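Local coordinates for putative glutaryl-CoA dehydrogenase (Thermus thermophilus, PDB 2EBA), which belongs to the acyl-CoA dehydrogenase family of flavoproteins, binds flavin-adenine dinucleotide and assembles from four copies of the chain, at residues 13-18 against 304-309; 78-83 against 292-297; 243-248 against 316-321; 320-325 against 369-374. All coordinates share one frame; numbering follows the deposited sequence.

Contact 1. Residues 13-18 against 304-309; sequences PEEKEV and LARLKD
Glu15 and Arg306 meet head-on in a two-pronged salt bridge, the side chains arriving from opposite directions. Arg306 presents the end of its guanidinium: NH1 donates to Glu15 OE2 at 2.9 Å and NH2 to Glu15 OE1 at 3.1 Å, the latter the straighter of the two, at 163°. Both carboxylate oxygens use their syn lone pairs, and the two flat groups lie 14° apart, nearly coplanar. Glu15 reaches across as an extended chain beyond CG, whereas Arg306 folds at its second torsion (chi2 -54°) before running out to the glutamate.

The pair has further partners. Ser71 bonds to Glu15 OE2, the backbone N of Thr12 to Glu15 OE1, and Arg306 NH2 also donates to the carbonyl of Leu10. Backbone contact is absent here, since the nearest CA atoms, those of Glu15 and Ala305, stand 11.5 Å apart. Around the bridge, Glu15 packs on Ala73 and Leu77 of helix 72-85.

This joins the first turns of helix 13-29, in the N-terminal helical domain, to the last turns of helix 281-309 in the C-terminal one. With each oxygen of a buried carboxylate bonded twice, Glu15 is probably held as the anion and fixed in rotation.

Contact 2. Residues 78-83 against 292-297; sequences ICYELE and AWHTEG
Tyr80 OH is held by partners on two helices: His294 NE2 donates a hydrogen bond to it at 2.8 Å, and Glu257 OE2 of helix 235-269 is its other hydrogen-bond partner. The contact spans the N-terminal and C-terminal all-helical domains of the acyl-CoA dehydrogenase fold, joining helix 72-85 to helix 281-309. The two backbones stay well apart, with 11.4 Å between the nearest CA atoms, those of Tyr80 and Gly297, and the two aromatic side chains bridge the interval.

Each ring leaves its helix with CG anti to the backbone N, Tyr80 at chi1 -175° and His294 likewise, and this extension lets them meet at their far ends. The two side chains run roughly perpendicular to each other. Neither ring lies over the other: the imidazole nitrogen sits at the edge of the phenol ring, near its plane, and the hydroxyl oxygen is only 5° out of the imidazole plane, as suits an N-H pointing straight out of the ring.

Met253 of helix 235-269 packs against both side chains, Leu256 touches His294, and Arg23 of helix 13-29 lies against Tyr80. On another side of helix 281-309, Glu296 pairs with Lys328 of its own chain and with Lys328 of a second subunit, so this helix also faces the subunit interface. Beyond the hydrogen bond the rings touch little; His294 CE1 stands 3.5 Å from Tyr80 OH, and Tyr80 CZ lies 3.8 Å from His294 NE2.

Contact 3. Residues 243-248 against 316-321; sequences QARFGI and AQVSLA
Val318 and Arg245 make the main apolar contact, methyl against methylene: Val318 CG1 comes within 3.4 Å of Arg245 CB. The same methyl lies 3.9 Å from Phe246 N, so one branch of the valine rests where the arginine side chain leaves its helix. Val318 CG1 is placed there by standing anti to its own backbone N (chi1 172°). The benzyl group of Phe246 leads away, toward Ala305 and Lys308 of helix 281-309, and its ring meets Trp250 edge-to-face.

Polar contact between the segments is slight. Arg245 NH1 and Ser319 OG are 4.2 Å apart, too far for a bond, and the hydroxyl lies oblique to the guanidinium. Each finds its partner in residues 365-371 of the same chain instead: Arg245 NE donates to the carbonyl of Glu365, while Ser319 OG is hydrogen-bonded to His371 ND1 of helix 368-380.

Segments 243-248 and 316-321 run in roughly the same direction, 35° apart, and approach to 8.9 Å within the C-terminal helical bundle; the nearest CA atoms belong to Phe246 and Val318. Arg245 reaches past the valine with its chain extended from CG to NE, its side chain about 8 Å from a bound FAD. The chemistry is thus divided: aliphatic carbons join the two helices, and the polar ends of Arg245 and Ser319 tie both to the 365-371 region.

Contact 4. Residues 320-325 against 369-374; sequences LAKRQN and DVHTLV
Arg323 starts from its helix with CG anti to the backbone N (chi1 -177°) and then bends at its second torsion, which turns the NE side of the guanidinium toward Thr372. There NE and NH2 grip one oxygen side-on: Arg323 NH2 donates to Thr372 OG1 at 3.1 Å and Arg323 NE to the same atom at 3.2 Å, both bonds clearly bent. The hydroxyl lies at the guanidinium edge, near its plane. Thr372 OG1 also bonds to the carbonyl of His368, one turn back. At the other end of the guanidinium, Arg323 NH1 reaches Gln324 OE1 at 2.8 Å, approaching from above the carbonyl plane, and pairs with Glu289 of a second subunit.

Beside this grip, Arg323 and His371 run alongside one another, pointing opposite ways, their CB atoms 3.8 Å apart. The Lys322 chain lies across the histidine, roughly perpendicular to it, its CD 3.5 Å from His371 NE2. That nitrogen is bonded to the carbonyl of Glu365, and ND1 to Ser319. Lys322 NZ goes to the carbonyls of Val361, Tyr364 and Gly366.

Segments 320-325 and 369-374 thus pack as an obliquely antiparallel pair in the C-terminal helical domain, 140° between their directions, the axes approaching to 9.3 Å. Asp369 belongs to the FAD pocket and forms a salt bridge with Lys286 of a third subunit. With both imidazole nitrogens bonded, the ring orientation of His371 is fixed, and the three carbonyl oxygens around NZ of the buried Lys322 probably help to offset its positive charge.

Overall arrangement
From the N terminus, helix 13-29 is tied to the end of helix 281-309 by contact 1, closing a loop that spans 285 residues. Contact 2, from helix 72-85 to the middle of the same long helix, nests inside it. Together they hold the N-terminal helical domain against the C-terminal one. Contact 3 opens on helix 235-269 within both of these loops and closes beyond them on helix 315-340, so it crosses each. Contact 4 begins where contact 3 ends, sharing Leu320 and Ala321, and carries the chain to helix 368-380; it follows contacts 1 and 2 in series. All four touch the second subunit.

Contact 1. Residues 13-18 against 304-309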
loop_
_atom_site.group_PDB
_atom_site.type_symbol
_atom_site.label_atom_id
_atom_site.label_comp_id
_atom_site.label_asym_id
_atom_site.label_seq_id
_atom_site.Cartn_x
_atom_site.Cartn_y
_atom_site.Cartn_z
ATOM N N PRO A 13 -19.578 1.543 -34.355
ATOM C CA PRO A 13 -19.107 0.438 -35.188
ATOM C C PRO A 13 -17.733 0.768 -35.782
ATOM O O PRO A 13 -16.881 -0.110 -35.904
ATOM C CB PRO A 13 -20.177 0.353 -36.262
ATOM C CG PRO A 13 -21.399 0.752 -35.518
ATOM C CD PRO A 13 -20.939 1.941 -34.736
ATOM N N GLU A 14 -17.535 2.033 -36.154
ATOM C CA GLU A 14 -16.268 2.492 -36.735
ATOM C C GLU A 14 -15.125 2.322 -35.734
ATOM O O GLU A 14 -14.060 1.815 -36.069
ATOM C CB GLU A 14 -16.365 3.973 -37.132
ATOM C CG GLU A 14 -15.134 4.507 -37.889
ATOM C CD GLU A 14 -14.894 6.017 -37.698
ATOM O OE1 GLU A 14 -14.513 6.428 -36.572
ATOM O OE2 GLU A 14 -15.085 6.789 -38.671
ATOM N N GLU A 15 -15.362 2.764 -34.504
ATOM C CA GLU A 15 -14.364 2.658 -33.451
ATOM C C GLU A 15 -14.034 1.200 -33.185
ATOM O O GLU A 15 -12.875 0.848 -32.994
ATOM C CB GLU A 15 -14.884 3.324 -32.176
ATOM C CG GLU A 15 -15.253 4.772 -32.396
ATOM C CD GLU A 15 -15.922 5.413 -31.206
ATOM O OE1 GLU A 15 -16.735 4.744 -30.535
ATOM O OE2 GLU A 15 -15.649 6.600 -30.951
ATOM N N LYS A 16 -15.054 0.349 -33.183
ATOM C CA LYS A 16 -14.830 -1.060 -32.921
ATOM C C LYS A 16 -14.044 -1.735 -34.015
ATOM O O LYS A 16 -13.306 -2.699 -33.742
ATOM C CB LYS A 16 -16.161 -1.780 -32.662
ATOM C CG LYS A 16 -16.729 -1.438 -31.291
ATOM C CD LYS A 16 -17.923 -2.279 -30.893
ATOM C CE LYS A 16 -19.142 -1.930 -31.705
ATOM N NZ LYS A 16 -20.342 -2.279 -30.927
ATOM N N GLU A 17 -14.144 -1.264 -35.253
ATOM C CA GLU A 17 -13.340 -1.936 -36.244
ATOM C C GLU A 17 -11.923 -1.352 -36.309
ATOM O O GLU A 17 -11.021 -2.035 -36.852
ATOM C CB GLU A 17 -14.015 -1.953 -37.625
ATOM C CG GLU A 17 -13.997 -3.357 -38.270
ATOM C CD GLU A 17 -12.752 -3.605 -39.134
ATOM O OE1 GLU A 17 -12.216 -2.627 -39.708
ATOM O OE2 GLU A 17 -12.317 -4.773 -39.266
ATOM N N VAL A 18 -11.662 -0.141 -35.783
ATOM C CA VAL A 18 -10.267 0.304 -35.852
ATOM C C VAL A 18 -9.556 -0.573 -34.809
ATOM O O VAL A 18 -8.363 -0.874 -34.950
ATOM C CB VAL A 18 -10.039 1.842 -35.580
ATOM C CG1 VAL A 18 -11.081 2.649 -36.328
ATOM C CG2 VAL A 18 -10.033 2.130 -34.123
ATOM N N LEU A 304 -13.137 10.217 -20.926
ATOM C CA LEU A 304 -12.278 11.288 -21.376
ATOM C C LEU A 304 -12.341 11.430 -22.889
ATOM O O LEU A 304 -12.224 12.526 -23.410
ATOM C CB LEU A 304 -10.843 10.986 -20.939
ATOM C CG LEU A 304 -10.124 12.069 -20.134
ATOM C CD1 LEU A 304 -10.940 12.443 -18.905
ATOM C CD2 LEU A 304 -8.754 11.579 -19.743
ATOM N N ALA A 305 -12.514 10.312 -23.591
ATOM C CA ALA A 305 -12.587 10.326 -25.048
ATOM C C ALA A 305 -13.823 11.077 -25.500
ATOM O O ALA A 305 -13.766 11.854 -26.448
ATOM C CB ALA A 305 -12.610 8.899 -25.606
ATOM N N ARG A 306 -14.941 10.851 -24.823
ATOM C CA ARG A 306 -16.171 11.540 -25.187
ATOM C C ARG A 306 -16.062 13.019 -24.844
ATOM O O ARG A 306 -16.377 13.867 -25.671
ATOM C CB ARG A 306 -17.379 10.906 -24.487
ATOM C CG ARG A 306 -17.608 9.435 -24.858
ATOM C CD ARG A 306 -17.714 9.201 -26.372
ATOM N NE ARG A 306 -18.027 7.808 -26.697
ATOM C CZ ARG A 306 -17.712 7.204 -27.843
ATOM N NH1 ARG A 306 -17.068 7.865 -28.795
ATOM N NH2 ARG A 306 -18.028 5.931 -28.038
ATOM N N LEU A 307 -15.606 13.331 -23.636
ATOM C CA LEU A 307 -15.448 14.727 -23.248
ATOM C C LEU A 307 -14.550 15.441 -24.262
ATOM O O LEU A 307 -14.792 16.589 -24.632
ATOM C CB LEU A 307 -14.825 14.831 -21.849
ATOM C CG LEU A 307 -15.700 14.554 -20.629
ATOM C CD1 LEU A 307 -14.829 14.501 -19.378
ATOM C CD2 LEU A 307 -16.757 15.636 -20.506
ATOM N N LYS A 308 -13.517 14.743 -24.720
ATOM C CA LYS A 308 -12.573 15.321 -25.654
ATOM C C LYS A 308 -13.213 15.750 -26.971
ATOM O O LYS A 308 -12.984 16.862 -27.442
ATOM C CB LYS A 308 -11.439 14.341 -25.917
ATOM C CG LYS A 308 -10.289 14.984 -26.638
ATOM C CD LYS A 308 -9.179 14.008 -26.950
ATOM C CE LYS A 308 -8.114 14.691 -27.790
ATOM N NZ LYS A 308 -7.078 13.747 -28.269
ATOM N N ASP A 309 -14.022 14.880 -27.560
ATOM C CA ASP A 309 -14.666 15.215 -28.810
ATOM C C ASP A 309 -15.752 16.265 -28.669
ATOM O O ASP A 309 -16.070 16.947 -29.639
ATOM C CB ASP A 309 -15.240 13.970 -29.476
ATOM C CG ASP A 309 -14.161 13.078 -30.049
ATOM O OD1 ASP A 309 -13.166 13.637 -30.541
ATOM O OD2 ASP A 309 -14.297 11.833 -30.015
#

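Contact 2. Residues 78-83 against 292-297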
loop_
_atom_site.group_PDB
_atom_site.type_symbol
_atom_site.label_atom_id
_atom_site.label_comp_id
_atom_site.label_asym_id
_atom_site.label_seq_id
_atom_site.Cartn_x
_atom_site.Cartn_y
_atom_site.Cartn_z
ATOM N N ILE A 78 -6.366 2.779 -30.820
ATOM C CA ILE A 78 -5.212 2.284 -31.543
ATOM C C ILE A 78 -4.022 2.304 -30.578
ATOM O O ILE A 78 -3.149 1.439 -30.627
ATOM C CB ILE A 78 -4.886 3.112 -32.826
ATOM C CG1 ILE A 78 -4.140 4.379 -32.465
ATOM C CG2 ILE A 78 -6.144 3.436 -33.594
ATOM C CD1 ILE A 78 -2.739 4.351 -32.967
ATOM N N CYS A 79 -4.001 3.289 -29.691
ATOM C CA CYS A 79 -2.929 3.381 -28.710
ATOM C C CYS A 79 -2.968 2.143 -27.828
ATOM O O CYS A 79 -1.931 1.567 -27.492
ATOM C CB CYS A 79 -3.096 4.639 -27.860
ATOM S SG CYS A 79 -2.571 6.125 -28.706
ATOM N N TYR A 80 -4.183 1.740 -27.476
ATOM C CA TYR A 80 -4.450 0.567 -26.648
ATOM C C TYR A 80 -3.772 -0.670 -27.248
ATOM O O TYR A 80 -2.969 -1.360 -26.604
ATOM C CB TYR A 80 -5.971 0.343 -26.581
ATOM C CG TYR A 80 -6.413 -0.763 -25.656
ATOM C CD1 TYR A 80 -6.711 -0.501 -24.314
ATOM C CD2 TYR A 80 -6.490 -2.081 -26.103
ATOM C CE1 TYR A 80 -7.074 -1.524 -23.440
ATOM C CE2 TYR A 80 -6.846 -3.116 -25.237
ATOM C CZ TYR A 80 -7.138 -2.826 -23.906
ATOM O OH TYR A 80 -7.504 -3.824 -23.038
ATOM N N GLU A 81 -4.121 -0.943 -28.500
ATOM C CA GLU A 81 -3.578 -2.083 -29.221
ATOM C C GLU A 81 -2.060 -1.964 -29.442
ATOM O O GLU A 81 -1.333 -2.956 -29.362
ATOM C CB GLU A 81 -4.317 -2.248 -30.557
ATOM C CG GLU A 81 -5.762 -2.728 -30.411
ATOM C CD GLU A 81 -5.875 -4.008 -29.593
ATOM O OE1 GLU A 81 -5.114 -4.957 -29.861
ATOM O OE2 GLU A 81 -6.728 -4.072 -28.687
ATOM N N LEU A 82 -1.584 -0.755 -29.713
ATOM C CA LEU A 82 -0.159 -0.542 -29.909
ATOM C C LEU A 82 0.614 -0.914 -28.634
ATOM O O LEU A 82 1.511 -1.760 -28.667
ATOM C CB LEU A 82 0.104 0.923 -30.270
ATOM C CG LEU A 82 -0.093 1.356 -31.725
ATOM C CD1 LEU A 82 -0.137 2.860 -31.796
ATOM C CD2 LEU A 82 1.038 0.824 -32.581
ATOM N N GLU A 83 0.242 -0.293 -27.515
ATOM C CA GLU A 83 0.896 -0.509 -26.226
ATOM C C GLU A 83 0.798 -1.945 -25.768
ATOM O O GLU A 83 1.709 -2.480 -25.143
ATOM C CB GLU A 83 0.271 0.389 -25.165
ATOM C CG GLU A 83 1.105 0.525 -23.907
ATOM C CD GLU A 83 1.494 1.962 -23.637
ATOM O OE1 GLU A 83 0.669 2.854 -23.943
ATOM O OE2 GLU A 83 2.606 2.195 -23.116
ATOM N N ALA A 292 -9.731 -5.420 -11.752
ATOM C CA ALA A 292 -10.402 -4.243 -11.217
ATOM C C ALA A 292 -9.786 -2.990 -11.806
ATOM O O ALA A 292 -10.483 -2.112 -12.301
ATOM C CB ALA A 292 -10.297 -4.214 -9.690
ATOM N N TRP A 293 -8.463 -2.912 -11.765
ATOM C CA TRP A 293 -7.782 -1.743 -12.294
ATOM C C TRP A 293 -8.071 -1.519 -13.774
ATOM O O TRP A 293 -8.308 -0.403 -14.206
ATOM C CB TRP A 293 -6.285 -1.884 -12.079
ATOM C CG TRP A 293 -5.878 -1.731 -10.661
ATOM C CD1 TRP A 293 -6.549 -1.065 -9.689
ATOM C CD2 TRP A 293 -4.662 -2.191 -10.071
ATOM N NE1 TRP A 293 -5.825 -1.075 -8.521
ATOM C CE2 TRP A 293 -4.659 -1.763 -8.730
ATOM C CE3 TRP A 293 -3.567 -2.922 -10.549
ATOM C CZ2 TRP A 293 -3.603 -2.043 -7.852
ATOM C CZ3 TRP A 293 -2.516 -3.201 -9.683
ATOM C CH2 TRP A 293 -2.543 -2.763 -8.347
ATOM N N HIS A 294 -8.041 -2.593 -14.544
ATOM C CA HIS A 294 -8.297 -2.500 -15.964
ATOM C C HIS A 294 -9.678 -1.948 -16.262
ATOM O O HIS A 294 -9.835 -1.127 -17.150
ATOM C CB HIS A 294 -8.123 -3.866 -16.618
ATOM C CG HIS A 294 -8.263 -3.839 -18.105
ATOM N ND1 HIS A 294 -9.481 -3.965 -18.742
ATOM C CD2 HIS A 294 -7.339 -3.688 -19.084
ATOM C CE1 HIS A 294 -9.295 -3.895 -20.048
ATOM N NE2 HIS A 294 -8.009 -3.726 -20.283
ATOM N N THR A 295 -10.677 -2.399 -15.512
ATOM C CA THR A 295 -12.050 -1.942 -15.695
ATOM C C THR A 295 -12.158 -0.458 -15.359
ATOM O O THR A 295 -12.809 0.299 -16.071
ATOM C CB THR A 295 -13.003 -2.754 -14.793
ATOM O OG1 THR A 295 -12.885 -4.146 -15.122
ATOM C CG2 THR A 295 -14.436 -2.307 -14.973
ATOM N N GLU A 296 -11.517 -0.053 -14.267
ATOM C CA GLU A 296 -11.519 1.334 -13.833
ATOM C C GLU A 296 -10.830 2.192 -14.886
ATOM O O GLU A 296 -11.297 3.268 -15.233
ATOM C CB GLU A 296 -10.783 1.458 -12.498
ATOM C CG GLU A 296 -11.557 0.881 -11.331
ATOM C CD GLU A 296 -10.753 0.837 -10.049
ATOM O OE1 GLU A 296 -11.367 0.629 -8.982
ATOM O OE2 GLU A 296 -9.517 0.992 -10.105
ATOM N N GLY A 297 -9.722 1.691 -15.406
ATOM C CA GLY A 297 -8.980 2.428 -16.407
ATOM C C GLY A 297 -9.716 2.654 -17.705
ATOM O O GLY A 297 -9.681 3.748 -18.234
#

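Contact 3. Residues 243-248 against 316-321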
loop_
_atom_site.group_PDB
_atom_site.type_symbol
_atom_site.label_atom_id
_atom_site.label_comp_id
_atom_site.label_asym_id
_atom_site.label_seq_id
_atom_site.Cartn_x
_atom_site.Cartn_y
_atom_site.Cartn_z
ATOM N N GLN A 243 -2.703 16.176 -25.035
ATOM C CA GLN A 243 -3.136 15.328 -26.149
ATOM C C GLN A 243 -2.450 13.972 -26.022
ATOM O O GLN A 243 -3.100 12.925 -26.061
ATOM C CB GLN A 243 -2.736 15.936 -27.496
ATOM C CG GLN A 243 -3.359 17.253 -27.805
ATOM C CD GLN A 243 -4.802 17.114 -28.135
ATOM O OE1 GLN A 243 -5.180 16.243 -28.912
ATOM N NE2 GLN A 243 -5.630 17.976 -27.556
ATOM N N ALA A 244 -1.125 14.012 -25.883
ATOM C CA ALA A 244 -0.324 12.802 -25.752
ATOM C C ALA A 244 -0.742 11.983 -24.533
ATOM O O ALA A 244 -0.882 10.762 -24.598
ATOM C CB ALA A 244 1.160 13.164 -25.665
ATOM N N ARG A 245 -0.950 12.655 -23.414
ATOM C CA ARG A 245 -1.348 11.951 -22.214
ATOM C C ARG A 245 -2.649 11.190 -22.407
ATOM O O ARG A 245 -2.849 10.136 -21.809
ATOM C CB ARG A 245 -1.467 12.938 -21.053
ATOM C CG ARG A 245 -0.120 13.409 -20.533
ATOM C CD ARG A 245 -0.276 14.588 -19.613
ATOM N NE ARG A 245 1.014 15.154 -19.233
ATOM C CZ ARG A 245 1.177 16.399 -18.784
ATOM N NH1 ARG A 245 0.132 17.212 -18.668
ATOM N NH2 ARG A 245 2.382 16.826 -18.440
ATOM N N PHE A 246 -3.528 11.719 -23.254
ATOM C CA PHE A 246 -4.817 11.081 -23.518
ATOM C C PHE A 246 -4.651 9.676 -24.105
ATOM O O PHE A 246 -5.267 8.723 -23.634
ATOM C CB PHE A 246 -5.652 11.933 -24.485
ATOM C CG PHE A 246 -6.853 11.215 -25.040
ATOM C CD1 PHE A 246 -8.005 11.072 -24.278
ATOM C CD2 PHE A 246 -6.814 10.649 -26.315
ATOM C CE1 PHE A 246 -9.104 10.376 -24.773
ATOM C CE2 PHE A 246 -7.901 9.946 -26.823
ATOM C CZ PHE A 246 -9.051 9.807 -26.052
ATOM N N GLY A 247 -3.843 9.565 -25.152
ATOM C CA GLY A 247 -3.626 8.275 -25.772
ATOM C C GLY A 247 -2.897 7.336 -24.845
ATOM O O GLY A 247 -3.118 6.136 -24.889
ATOM N N ILE A 248 -2.022 7.874 -24.007
ATOM C CA ILE A 248 -1.274 7.054 -23.075
ATOM C C ILE A 248 -2.194 6.439 -22.018
ATOM O O ILE A 248 -1.991 5.308 -21.596
ATOM C CB ILE A 248 -0.174 7.873 -22.390
ATOM C CG1 ILE A 248 0.899 8.237 -23.425
ATOM C CG2 ILE A 248 0.400 7.091 -21.197
ATOM C CD1 ILE A 248 1.923 9.191 -22.922
ATOM N N ALA A 316 -6.522 18.849 -16.274
ATOM C CA ALA A 316 -6.536 18.205 -14.974
ATOM C C ALA A 316 -7.191 16.855 -15.090
ATOM O O ALA A 316 -6.756 15.910 -14.465
ATOM C CB ALA A 316 -7.284 19.062 -13.969
ATOM N N GLN A 317 -8.251 16.770 -15.885
ATOM C CA GLN A 317 -8.956 15.506 -16.074
ATOM C C GLN A 317 -8.011 14.495 -16.723
ATOM O O GLN A 317 -7.965 13.333 -16.327
ATOM C CB GLN A 317 -10.198 15.701 -16.963
ATOM C CG GLN A 317 -11.246 16.625 -16.379
ATOM C CD GLN A 317 -12.480 16.759 -17.261
ATOM O OE1 GLN A 317 -12.381 17.072 -18.453
ATOM N NE2 GLN A 317 -13.653 16.533 -16.673
ATOM N N VAL A 318 -7.270 14.948 -17.728
ATOM C CA VAL A 318 -6.314 14.102 -18.420
ATOM C C VAL A 318 -5.213 13.668 -17.463
ATOM O O VAL A 318 -4.803 12.520 -17.468
ATOM C CB VAL A 318 -5.692 14.829 -19.629
ATOM C CG1 VAL A 318 -4.551 14.000 -20.211
ATOM C CG2 VAL A 318 -6.755 15.049 -20.684
ATOM N N SER A 319 -4.740 14.585 -16.633
ATOM C CA SER A 319 -3.706 14.235 -15.668
ATOM C C SER A 319 -4.164 13.082 -14.764
ATOM O O SER A 319 -3.382 12.180 -14.445
ATOM C CB SER A 319 -3.351 15.447 -14.796
ATOM O OG SER A 319 -2.327 16.227 -15.374
ATOM N N LEU A 320 -5.432 13.116 -14.348
ATOM C CA LEU A 320 -5.981 12.085 -13.481
ATOM C C LEU A 320 -5.887 10.724 -14.151
ATOM O O LEU A 320 -5.379 9.770 -13.559
ATOM C CB LEU A 320 -7.439 12.389 -13.130
ATOM C CG LEU A 320 -8.147 11.281 -12.348
ATOM C CD1 LEU A 320 -7.436 11.068 -11.033
ATOM C CD2 LEU A 320 -9.582 11.661 -12.078
ATOM N N ALA A 321 -6.358 10.641 -15.392
ATOM C CA ALA A 321 -6.346 9.395 -16.153
ATOM C C ALA A 321 -4.943 8.850 -16.455
ATOM O O ALA A 321 -4.718 7.649 -16.384
ATOM C CB ALA A 321 -7.122 9.574 -17.453
#

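Contact 4. Residues 320-325 against 369-374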
loop_
_atom_site.group_PDB
_atom_site.type_symbol
_atom_site.label_atom_id
_atom_site.label_comp_id
_atom_site.label_asym_id
_atom_site.label_seq_id
_atom_site.Cartn_x
_atom_site.Cartn_y
_atom_site.Cartn_z
ATOM N N LEU A 320 -5.432 13.116 -14.348
ATOM C CA LEU A 320 -5.981 12.085 -13.481
ATOM C C LEU A 320 -5.887 10.724 -14.151
ATOM O O LEU A 320 -5.379 9.770 -13.559
ATOM C CB LEU A 320 -7.439 12.389 -13.130
ATOM C CG LEU A 320 -8.147 11.281 -12.348
ATOM C CD1 LEU A 320 -7.436 11.068 -11.033
ATOM C CD2 LEU A 320 -9.582 11.661 -12.078
ATOM N N ALA A 321 -6.358 10.641 -15.392
ATOM C CA ALA A 321 -6.346 9.395 -16.153
ATOM C C ALA A 321 -4.943 8.850 -16.455
ATOM O O ALA A 321 -4.718 7.649 -16.384
ATOM C CB ALA A 321 -7.122 9.574 -17.453
ATOM N N LYS A 322 -4.007 9.719 -16.803
ATOM C CA LYS A 322 -2.650 9.271 -17.094
ATOM C C LYS A 322 -2.011 8.722 -15.818
ATOM O O LYS A 322 -1.461 7.621 -15.797
ATOM C CB LYS A 322 -1.828 10.437 -17.653
ATOM C CG LYS A 322 -0.532 10.035 -18.312
ATOM C CD LYS A 322 0.603 9.910 -17.317
ATOM C CE LYS A 322 1.919 9.699 -18.051
ATOM N NZ LYS A 322 3.091 9.692 -17.126
ATOM N N ARG A 323 -2.115 9.504 -14.751
ATOM C CA ARG A 323 -1.560 9.152 -13.448
ATOM C C ARG A 323 -2.088 7.822 -12.960
ATOM O O ARG A 323 -1.313 6.915 -12.661
ATOM C CB ARG A 323 -1.919 10.239 -12.437
ATOM C CG ARG A 323 -1.354 10.047 -11.039
ATOM C CD ARG A 323 -2.455 10.277 -10.025
ATOM N NE ARG A 323 -1.957 10.625 -8.706
ATOM C CZ ARG A 323 -2.641 10.428 -7.590
ATOM N NH1 ARG A 323 -3.847 9.876 -7.631
ATOM N NH2 ARG A 323 -2.122 10.801 -6.432
ATOM N N GLN A 324 -3.412 7.700 -12.891
ATOM C CA GLN A 324 -4.038 6.462 -12.420
ATOM C C GLN A 324 -3.759 5.233 -13.284
ATOM O O GLN A 324 -3.321 4.199 -12.785
ATOM C CB GLN A 324 -5.555 6.625 -12.300
ATOM C CG GLN A 324 -6.017 7.617 -11.257
ATOM C CD GLN A 324 -5.445 7.346 -9.884
ATOM O OE1 GLN A 324 -4.441 7.934 -9.500
ATOM N NE2 GLN A 324 -6.077 6.444 -9.141
ATOM N N ASN A 325 -4.010 5.340 -14.583
ATOM C CA ASN A 325 -3.817 4.203 -15.467
ATOM C C ASN A 325 -2.389 3.690 -15.589
ATOM O O ASN A 325 -2.156 2.484 -15.582
ATOM C CB ASN A 325 -4.381 4.513 -16.865
ATOM C CG ASN A 325 -5.893 4.682 -16.860
ATOM O OD1 ASN A 325 -6.518 4.848 -17.911
ATOM N ND2 ASN A 325 -6.488 4.639 -15.674
ATOM N N ASP A 369 4.154 12.140 -9.610
ATOM C CA ASP A 369 4.060 13.271 -8.707
ATOM C C ASP A 369 3.637 14.611 -9.322
ATOM O O ASP A 369 2.941 15.384 -8.667
ATOM C CB ASP A 369 5.375 13.435 -7.939
ATOM C CG ASP A 369 5.599 12.312 -6.943
ATOM O OD1 ASP A 369 4.609 11.833 -6.363
ATOM O OD2 ASP A 369 6.757 11.908 -6.721
ATOM N N VAL A 370 4.037 14.918 -10.550
ATOM C CA VAL A 370 3.590 16.194 -11.099
ATOM C C VAL A 370 2.070 16.171 -11.299
ATOM O O VAL A 370 1.386 17.167 -11.066
ATOM C CB VAL A 370 4.269 16.557 -12.456
ATOM C CG1 VAL A 370 5.772 16.433 -12.336
ATOM C CG2 VAL A 370 3.726 15.704 -13.571
ATOM N N HIS A 371 1.537 15.030 -11.717
ATOM C CA HIS A 371 0.104 14.930 -11.943
ATOM C C HIS A 371 -0.628 15.066 -10.620
ATOM O O HIS A 371 -1.700 15.666 -10.550
ATOM C CB HIS A 371 -0.221 13.609 -12.629
ATOM C CG HIS A 371 0.318 13.518 -14.020
ATOM N ND1 HIS A 371 -0.053 14.393 -15.019
ATOM C CD2 HIS A 371 1.218 12.671 -14.577
ATOM C CE1 HIS A 371 0.595 14.090 -16.129
ATOM N NE2 HIS A 371 1.373 13.052 -15.888
ATOM N N THR A 372 -0.038 14.501 -9.569
ATOM C CA THR A 372 -0.606 14.598 -8.237
ATOM C C THR A 372 -0.720 16.082 -7.892
ATOM O O THR A 372 -1.736 16.528 -7.345
ATOM C CB THR A 372 0.290 13.901 -7.182
ATOM O OG1 THR A 372 0.260 12.488 -7.390
ATOM C CG2 THR A 372 -0.201 14.186 -5.777
ATOM N N LEU A 373 0.328 16.839 -8.219
ATOM C CA LEU A 373 0.350 18.273 -7.949
ATOM C C LEU A 373 -0.636 19.010 -8.845
ATOM O O LEU A 373 -1.226 20.010 -8.442
ATOM C CB LEU A 373 1.762 18.851 -8.136
ATOM C CG LEU A 373 2.788 18.815 -6.993
ATOM C CD1 LEU A 373 2.096 19.069 -5.666
ATOM C CD2 LEU A 373 3.486 17.490 -6.944
ATOM N N VAL A 374 -0.811 18.527 -10.065
ATOM C CA VAL A 374 -1.762 19.158 -10.956
ATOM C C VAL A 374 -3.114 19.064 -10.258
ATOM O O VAL A 374 -3.773 20.068 -10.025
ATOM C CB VAL A 374 -1.824 18.434 -12.315
ATOM C CG1 VAL A 374 -3.117 18.793 -13.037
ATOM C CG2 VAL A 374 -0.610 18.817 -13.156
#